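Side-chain contact in cysteine synthase 3 (PDB 6KR5), which catalyses the last step of cysteine synthesis, making L-cysteine from O-acetylserine and sulfide with pyridoxal phosphate as cofactor: residues B[54-57]-B[58-61]. Residues are numbered along the deposited sequence; the frame is centred on the assembly and turned at random.
Sequences MSSV and KDRV. With PLP (pyridoxal-5'-phosphate), chain D.
Ser56 OG accepts a hydrogen bond from Lys58 N at 3.0 Å, a capping bond at the turn leading into the helix, beside the lysine that binds the cofactor. One step on, Asp59 N donates to Ser56 O (3.1 Å), and Arg60 N to Val57 O. The Asp59 side chain ties in Met54: its OD2 offers the syn lone pair to Met54 N, 2.7 Å away and nearly straight at 169°. A chi1 of -77° sets CG beside the backbone N, from where the carboxylate meets Met54 N, and OD1 accepts a hydrogen bond from a water that also donates to Met54 O and accepts from Ser56 OG. Gln95 NE2 is a second partner of OD2, so OD2 is held by two bonds, while the water holds OD1. The Lys58 chain, bent at chi2 and chi4, runs to pyridoxal phosphate, where NZ is covalently bonded to C4A (1.3 Å), consistent with the internal aldimine of this family; the modelled aldehyde oxygen O4A sits too close to NZ and CE to be reliable. Asn88 touches Ser56 and Lys58 and also bonds the cofactor. Residues 54-57 end the loop between strand 43-48 and helix 58-72, with helix 88-100 against Met54, Ser56 and Lys58, and helix 169-179 against Val57, Arg60 and Val61.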
loop_
_atom_site.group_PDB
_atom_site.type_symbol
_atom_site.label_atom_id
_atom_site.label_comp_id
_atom_site.label_asym_id
_atom_site.label_seq_id
_atom_site.Cartn_x
_atom_site.Cartn_y
_atom_site.Cartn_z
ATOM N N MET B 54 6.154 2.247 1.050
ATOM C CA MET B 54 5.396 3.488 0.972
ATOM C C MET B 54 4.730 3.650 -0.393
ATOM O O MET B 54 4.360 4.760 -0.786
ATOM C CB MET B 54 6.271 4.687 1.338
ATOM C CG MET B 54 6.404 4.883 2.860
ATOM S SD MET B 54 4.837 4.882 3.780
ATOM C CE MET B 54 3.999 6.232 2.957
ATOM N N SER B 55 4.551 2.537 -1.102
ATOM C CA SER B 55 3.511 2.379 -2.119
ATOM C C SER B 55 3.759 3.184 -3.387
ATOM O O SER B 55 2.811 3.516 -4.109
ATOM C CB SER B 55 2.133 2.712 -1.544
ATOM O OG SER B 55 1.895 1.881 -0.421
ATOM N N SER B 56 5.016 3.472 -3.714
ATOM C CA SER B 56 5.298 3.985 -5.044
ATOM C C SER B 56 6.695 3.580 -5.469
ATOM O O SER B 56 7.530 3.179 -4.658
ATOM C CB SER B 56 5.158 5.508 -5.131
ATOM O OG SER B 56 6.398 6.151 -4.846
ATOM N N VAL B 57 6.927 3.703 -6.777
ATOM C CA VAL B 57 8.235 3.429 -7.359
ATOM C C VAL B 57 9.319 4.289 -6.728
ATOM O O VAL B 57 10.496 3.905 -6.713
ATOM C CB VAL B 57 8.134 3.640 -8.881
ATOM C CG1 VAL B 57 7.830 5.088 -9.200
ATOM C CG2 VAL B 57 9.391 3.169 -9.581
ATOM N N LYS B 58 8.953 5.456 -6.190
ATOM C CA LYS B 58 9.965 6.341 -5.619
ATOM C C LYS B 58 10.586 5.796 -4.340
ATOM O O LYS B 58 11.615 6.328 -3.907
ATOM C CB LYS B 58 9.378 7.727 -5.364
ATOM C CG LYS B 58 8.907 8.424 -6.633
ATOM C CD LYS B 58 9.971 8.441 -7.724
ATOM C CE LYS B 58 9.644 9.501 -8.753
ATOM N NZ LYS B 58 9.036 8.838 -9.939
ATOM N N ASP B 59 10.014 4.758 -3.729
ATOM C CA ASP B 59 10.733 4.071 -2.657
ATOM C C ASP B 59 12.105 3.627 -3.141
ATOM O O ASP B 59 13.105 3.742 -2.421
ATOM C CB ASP B 59 9.959 2.839 -2.181
ATOM C CG ASP B 59 8.784 3.166 -1.286
ATOM O OD1 ASP B 59 8.166 4.234 -1.443
ATOM O OD2 ASP B 59 8.472 2.311 -0.427
ATOM N N ARG B 60 12.162 3.096 -4.367
ATOM C CA ARG B 60 13.434 2.631 -4.907
ATOM C C ARG B 60 14.383 3.789 -5.133
ATOM O O ARG B 60 15.592 3.671 -4.882
ATOM C CB ARG B 60 13.218 1.913 -6.234
ATOM C CG ARG B 60 12.306 0.704 -6.202
ATOM C CD ARG B 60 12.201 0.193 -7.624
ATOM N NE ARG B 60 11.217 -0.862 -7.817
ATOM C CZ ARG B 60 11.494 -2.161 -7.838
ATOM N NH1 ARG B 60 12.729 -2.606 -7.630
ATOM N NH2 ARG B 60 10.526 -3.028 -8.084
ATOM N N VAL B 61 13.839 4.905 -5.619
ATOM C CA VAL B 61 14.636 6.054 -6.028
ATOM C C VAL B 61 15.194 6.768 -4.808
ATOM O O VAL B 61 16.389 7.078 -4.744
ATOM C CB VAL B 61 13.790 7.002 -6.894
ATOM C CG1 VAL B 61 14.546 8.311 -7.172
ATOM C CG2 VAL B 61 13.344 6.298 -8.188
HETATM N N1 PLP D . 3.975 8.150 -11.773
HETATM C C2 PLP D . 4.185 8.427 -10.450
HETATM C C2A PLP D . 3.008 8.417 -9.525
HETATM C C3 PLP D . 5.464 8.701 -9.997
HETATM O O3 PLP D . 5.649 8.980 -8.673
HETATM C C4 PLP D . 6.531 8.690 -10.885
HETATM C C4A PLP D . 7.896 9.083 -10.446
HETATM O O4A PLP D . 8.095 9.434 -9.277
HETATM C C5 PLP D . 6.304 8.402 -12.230
HETATM C C6 PLP D . 5.023 8.140 -12.658
HETATM C C5A PLP D . 7.410 8.419 -13.261
HETATM O O4P PLP D . 8.493 7.578 -12.977
HETATM P P PLP D . 9.941 8.104 -13.415
HETATM O O1P PLP D . 9.861 8.527 -14.870
HETATM O O2P PLP D . 10.272 9.284 -12.546
HETATM O O3P PLP D . 10.882 6.970 -13.214
HETATM O O HOH W 1 6.644 6.202 -2.162
#